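Local structure of putative NADH dehydrogenase/NAD(P)H nitroreductase (Bacteroides thetaiotaomicron VPI-5482, 3KWK) at residues Glu31-Lys34 with Ile35-Leu39; Cys88-Ser91 with Ala92-Phe95; Leu109-Ala112 with Glu113-Leu117. The protein binds FMN and probably acts as an oxidoreductase of the nitroreductase family, perhaps using NADH or NAD(P)H. All coordinates share one frame; numbering follows the deposited sequence. Where two conformers were deposited one is given.

How the contacts relate
Contacts 1 and 3 lie at one end each of two neighbouring helices, the start of helix 32-43 and the close of helix 97-114. They touch, their centres about 10 Å apart. Contact 1 is a surface contact, with charged side chains over a first helical turn, whereas contact 3 is buried and relies on backbone bonds, one serine hydroxyl and small apolar groups. The centre of contact 2 is about 24 Å from that of contact 1 and 26 Å from that of contact 3, and it touches neither. It is partly buried, with a tight turn after strand 83-90 organised by one aspartate. All three reach the second subunit.

Contact 1: residues Glu31-Lys34 with Ile35-Leu39; sequences EKEK and IDLML
Lys32 and Asp36, one helical turn apart, form a salt bridge, with Lys32 NZ 2.9 Å from Asp36 OD2. The ammonium meets the syn lone pair of that oxygen, on the side of OD1, and the two side chains slant across one another. Lys32 runs out with CG anti to its backbone N (chi1 -180°) and stays extended as far as CE; a bend at the last torsion (chi4 -49°) then swings NZ back to the carboxylate. The carboxylate also lies close to the Lys32 carbonyl: Asp36 OD2 and Lys32 O are two acceptors 3.4 Å apart, and the positive charge of the ammonium probably eases their repulsion.

Beneath this pair runs regular α-helical bonding. Glu31 is the N-cap residue, and its O receives Ile35 N at 3.3 Å in the carbonyl plane. Asp36 N bonds Lys32 O at 3.0 Å, while Leu37 N and Met38 N reach Glu33 O and Lys34 O. Glu33 CG touches Leu37 CD1 at 4.2 Å, and the CG of Met38, a selenomethionine, passes 3.3 Å from Lys34 O.

The remaining polar ends turn elsewhere: Glu31 to Tyr154, Glu33 to the backbone N of Thr8 of the second subunit, and Lys34 to Met115 O and Tyr154. Met38 is buried against Ile108, Ala111 and Ala112 of helix 97-114, and with Ile35 it meets Phe152 of strand 144-153. Leu39 packs on Phe56 and Val58 of strand 54-59, so the first turns of helix 32-43 pack against both the sheet and helix 97-114.

Contact 2: residues Cys88-Ser91 with Ala92-Phe95; sequences CGDS and ARSF
Asp90 bonds to three successive backbone amides of the loop that follows it. Its side chain supplies the first of these hydrogen bonds: OD1 accepts Ala92 N at 3.0 Å, met on the anti side and 33° out of the carboxylate plane. With CG anti to the backbone N (chi1 -174°), the carboxylate folds forward over the turn. The backbone O of Asp90 takes Arg93 N at 3.0 Å, the donor standing well above the carbonyl plane, and makes an additional, weak bond to Ser94 N at 3.3 Å.

The bond from Ala92 N to the carboxylate closes an Asx turn, and that from Arg93 N to Asp90 O closes a type I β-turn superposed on it, with Ser91 and Ala92 at the two corners. The turn ends strand 83-90 and begins the link to helix 97-114. Asn143, just before strand 144-153, braces it by donating ND2 to Asp90 OD1 and accepting Ser91 OG at its backbone O.

Carbon atoms make van der Waals contacts with the carboxylate. Ala92 CB sits 3.3 Å from Asp90 OD1, and in one of the two conformers of Arg93 its CG and CD each lie 3.3 Å from Asp90 OD2, the chain crossing Asp90 at about a right angle.

Between the charged groups there is proximity without a salt bridge: Asp90 OD2 is 4.7 Å from Arg93 NE in that conformer. There the guanidinium bonds Val51 O, a placement less certain for being one of two. Further on, Ser94 OG bonds Tyr96 N, and the Ser94 side chain lies about 7 Å from a bound FMN.

Contact 3: residues Leu109-Ala112 with Glu113-Leu117; sequences LLAA and ESMGL
The Ala112 carbonyl is approached from both faces of its plane by the loop that follows it. Met115 N stands 59° out of that plane, 3.2 Å from Ala112 O, and Leu117 N comes from the opposite face, 36° out and 3.0 Å from the same oxygen. One carbonyl thus holds two amides at the helix end. The second bond, paired with Gly116 N to Glu113 O at 3.2 Å, makes a Schellman motif that ends helix 97-114, with Gly116 at positive phi as its C-prime residue. Before it, Glu113 N and Ser114 N still bond Leu109 O and Leu110 O as in a regular α-helix.

The Ala111 carbonyl is shared differently. Ser114 OG donates to Ala111 O over 2.7 Å, whereas Met115 N gives it a weak bond. The hydroxyl is brought back onto the preceding turn because OG lies between the backbone N and the carbonyl carbon (chi1 74°). It also pairs with Asn10 ND2 of the second subunit, and so joins the helix end to the dimer interface. With an alanine in place of Ser114, Ala111 O would probably be left with the weak Met115 amide bond and Asn10 of the second subunit would be likely to lose its hydroxyl partner.

Glu113 turns its carboxylate away from the turn to a salt bridge with Lys20, a residue of the FMN pocket, and Leu109 packs on Arg19 of the same pocket. Met38 of helix 32-43 packs on Met115 and Leu117. Met115, a selenomethionine, bends at its last torsion and brings CE to 3.4 Å from Ala111 O and 4.2 Å from Ala111 CB. Past the Schellman turn, Leu117 CB meets Ala112 CB at 4.1 Å.

Contact 1: residues Glu31-Lys34 with Ile35-Leu39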
# COMPACT_ATOMS: atom_id res chain seq x y z
N GLU A 31 9.99 8.68 -19.90
CA GLU A 31 10.71 9.86 -19.47
C GLU A 31 11.37 9.67 -18.10
O GLU A 31 10.75 9.17 -17.16
CB GLU A 31 9.71 11.05 -19.40
CG GLU A 31 9.13 11.51 -20.77
CD GLU A 31 7.84 10.81 -21.21
OE1 GLU A 31 7.54 9.70 -20.71
OE2 GLU A 31 7.13 11.34 -22.12
N LYS A 32 12.63 10.10 -18.01
CA LYS A 32 13.39 9.99 -16.77
C LYS A 32 12.66 10.66 -15.60
O LYS A 32 12.64 10.12 -14.50
CB LYS A 32 14.77 10.59 -16.92
CG LYS A 32 15.60 10.52 -15.70
CD LYS A 32 17.02 11.02 -16.03
CE LYS A 32 17.92 11.14 -14.79
NZ LYS A 32 17.29 11.88 -13.65
N GLU A 33 12.03 11.80 -15.85
CA GLU A 33 11.34 12.58 -14.81
C GLU A 33 10.19 11.74 -14.21
O GLU A 33 9.94 11.74 -13.00
CB GLU A 33 10.79 13.85 -15.46
CG GLU A 33 10.10 14.82 -14.51
CD GLU A 33 9.38 15.99 -15.25
OE1 GLU A 33 9.08 15.93 -16.48
OE2 GLU A 33 9.08 16.98 -14.56
N LYS A 34 9.50 10.96 -15.05
CA LYS A 34 8.41 10.10 -14.57
C LYS A 34 8.95 8.99 -13.65
O LYS A 34 8.36 8.67 -12.60
CB LYS A 34 7.59 9.55 -15.72
CG LYS A 34 6.78 10.65 -16.43
CD LYS A 34 5.85 10.11 -17.50
CE LYS A 34 5.07 11.23 -18.14
NZ LYS A 34 3.92 10.71 -18.99
N ILE A 35 10.04 8.35 -14.06
CA ILE A 35 10.64 7.32 -13.23
C ILE A 35 11.07 7.89 -11.87
O ILE A 35 10.83 7.27 -10.83
CB ILE A 35 11.84 6.64 -13.95
CG1 ILE A 35 11.35 5.97 -15.23
CG2 ILE A 35 12.44 5.55 -13.06
CD1 ILE A 35 12.44 5.42 -16.17
N ASP A 36 11.69 9.07 -11.91
CA ASP A 36 12.12 9.73 -10.67
C ASP A 36 10.96 10.01 -9.71
O ASP A 36 11.05 9.74 -8.52
CB ASP A 36 12.88 11.02 -10.97
CG ASP A 36 14.20 10.82 -11.78
OD1 ASP A 36 14.76 9.71 -11.76
OD2 ASP A 36 14.69 11.81 -12.45
N LEU A 37 9.84 10.46 -10.27
CA LEU A 37 8.64 10.74 -9.48
C LEU A 37 8.00 9.47 -8.93
O LEU A 37 7.47 9.47 -7.82
CB LEU A 37 7.66 11.59 -10.29
CG LEU A 37 8.02 13.08 -10.38
CD1 LEU A 37 7.24 13.77 -11.55
CD2 LEU A 37 7.74 13.78 -9.05
N MSE A 38 8.03 8.39 -9.69
CA MSE A 38 7.53 7.08 -9.17
C MSE A 38 8.35 6.69 -7.93
O MSE A 38 7.80 6.22 -6.95
CB MSE A 38 7.61 6.01 -10.26
CG MSE A 38 6.61 6.21 -11.31
SE MSE A 38 6.93 5.02 -12.89
CE MSE A 38 6.54 3.54 -11.96
N LEU A 39 9.68 6.80 -8.00
CA LEU A 39 10.55 6.46 -6.86
C LEU A 39 10.28 7.37 -5.66
O LEU A 39 10.19 6.88 -4.52
CB LEU A 39 12.02 6.51 -7.31
CG LEU A 39 12.41 5.45 -8.36
CD1 LEU A 39 13.74 5.81 -9.01
CD2 LEU A 39 12.51 4.09 -7.76

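Contact 2: residues Cys88-Ser91 with Ala92-Phe95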
# COMPACT_ATOMS: atom_id res chain seq x y z
N CYS A 88 12.23 -3.65 -2.73
CA CYS A 88 12.85 -4.54 -1.77
C CYS A 88 12.79 -3.92 -0.40
O CYS A 88 12.65 -2.72 -0.26
CB CYS A 88 14.33 -4.77 -2.08
SG CYS A 88 14.67 -5.32 -3.76
N GLY A 89 12.99 -4.76 0.61
CA GLY A 89 13.02 -4.30 2.01
C GLY A 89 14.26 -4.77 2.73
O GLY A 89 14.69 -5.91 2.56
N ASP A 90 14.86 -3.90 3.55
CA ASP A 90 15.99 -4.32 4.37
C ASP A 90 15.49 -5.00 5.64
O ASP A 90 15.11 -4.33 6.61
CB ASP A 90 16.89 -3.12 4.68
CG ASP A 90 18.16 -3.52 5.40
OD1 ASP A 90 18.26 -4.69 5.82
OD2 ASP A 90 19.09 -2.67 5.46
N SER A 91 15.39 -6.32 5.58
CA SER A 91 14.85 -7.12 6.67
C SER A 91 15.74 -7.07 7.92
O SER A 91 15.30 -7.44 9.00
CB SER A 91 14.73 -8.57 6.19
OG SER A 91 15.99 -9.14 5.97
N ALA A 92 16.99 -6.59 7.80
CA ALA A 92 17.85 -6.44 8.95
C ALA A 92 17.41 -5.26 9.83
O ALA A 92 17.66 -5.25 11.05
CB ALA A 92 19.33 -6.29 8.55
N ARG A 93 16.74 -4.31 9.18
CA ARG A 93 16.34 -3.02 9.76
C ARG A 93 14.89 -3.02 10.26
O ARG A 93 14.55 -2.22 11.10
CB ARG A 93 16.54 -1.90 8.74
CG ARG A 93 18.05 -1.60 8.44
CD ARG A 93 18.25 -0.34 7.58
NE ARG A 93 17.88 0.82 8.36
CZ ARG A 93 16.98 1.74 8.05
NH1 ARG A 93 16.35 1.79 6.84
NH2 ARG A 93 16.74 2.66 8.96
N SER A 94 14.04 -3.88 9.70
CA SER A 94 12.62 -3.87 10.04
C SER A 94 11.90 -5.17 9.76
O SER A 94 11.97 -5.71 8.65
CB SER A 94 11.91 -2.81 9.23
OG SER A 94 10.52 -2.84 9.48
N PHE A 95 11.19 -5.67 10.75
CA PHE A 95 10.28 -6.82 10.52
C PHE A 95 8.92 -6.37 9.95
O PHE A 95 8.05 -7.21 9.72
CB PHE A 95 10.12 -7.72 11.76
CG PHE A 95 9.64 -7.01 13.02
CD1 PHE A 95 8.31 -6.62 13.13
CD2 PHE A 95 10.48 -6.78 14.08
CE1 PHE A 95 7.83 -5.97 14.25
CE2 PHE A 95 10.02 -6.16 15.20
CZ PHE A 95 8.67 -5.74 15.27

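Contact 3: residues Leu109-Ala112 with Glu113-Leu117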
# COMPACT_ATOMS: atom_id res chain seq x y z
N LEU A 109 2.52 2.30 -8.00
CA LEU A 109 1.44 1.99 -8.98
C LEU A 109 0.52 3.19 -9.21
O LEU A 109 0.17 3.50 -10.36
CB LEU A 109 0.62 0.81 -8.48
CG LEU A 109 1.32 -0.55 -8.31
CD1 LEU A 109 0.32 -1.63 -7.73
CD2 LEU A 109 1.97 -1.03 -9.62
N LEU A 110 0.21 3.91 -8.15
CA LEU A 110 -0.65 5.09 -8.23
C LEU A 110 0.06 6.20 -9.02
O LEU A 110 -0.53 6.84 -9.91
CB LEU A 110 -1.10 5.53 -6.85
CG LEU A 110 -2.08 4.64 -6.15
CD1 LEU A 110 -2.30 5.16 -4.70
CD2 LEU A 110 -3.38 4.63 -6.88
N ALA A 111 1.35 6.40 -8.74
CA ALA A 111 2.15 7.37 -9.44
C ALA A 111 2.18 7.09 -10.94
O ALA A 111 1.96 7.99 -11.77
CB ALA A 111 3.61 7.40 -8.83
N ALA A 112 2.44 5.83 -11.30
CA ALA A 112 2.44 5.40 -12.69
C ALA A 112 1.11 5.77 -13.39
O ALA A 112 1.11 6.41 -14.43
CB ALA A 112 2.75 3.89 -12.79
N GLU A 113 0.01 5.38 -12.76
CA GLU A 113 -1.30 5.66 -13.32
C GLU A 113 -1.51 7.16 -13.56
O GLU A 113 -2.05 7.58 -14.60
CB GLU A 113 -2.38 5.13 -12.41
CG GLU A 113 -3.83 5.34 -12.92
CD GLU A 113 -4.18 4.49 -14.13
OE1 GLU A 113 -3.89 3.31 -14.09
OE2 GLU A 113 -4.74 5.04 -15.07
N SER A 114 -1.08 7.97 -12.60
CA SER A 114 -1.31 9.43 -12.66
C SER A 114 -0.56 10.16 -13.77
O SER A 114 -0.89 11.26 -14.11
CB SER A 114 -0.93 10.11 -11.31
OG SER A 114 0.48 10.20 -11.12
N MSE A 115 0.48 9.51 -14.31
CA MSE A 115 1.36 10.06 -15.34
C MSE A 115 1.18 9.32 -16.67
O MSE A 115 2.02 9.37 -17.55
CB MSE A 115 2.82 10.01 -14.88
CG MSE A 115 3.05 10.93 -13.64
SE MSE A 115 4.88 11.02 -13.12
CE MSE A 115 5.01 9.35 -12.25
N GLY A 116 0.02 8.68 -16.83
CA GLY A 116 -0.32 8.07 -18.10
C GLY A 116 0.41 6.78 -18.41
O GLY A 116 0.39 6.31 -19.54
N LEU A 117 1.04 6.20 -17.40
CA LEU A 117 1.75 4.95 -17.53
C LEU A 117 0.89 3.80 -17.04
O LEU A 117 -0.18 3.99 -16.45
CB LEU A 117 3.09 5.02 -16.73
CG LEU A 117 4.08 6.09 -17.23
CD1 LEU A 117 5.21 6.27 -16.19
CD2 LEU A 117 4.63 5.76 -18.63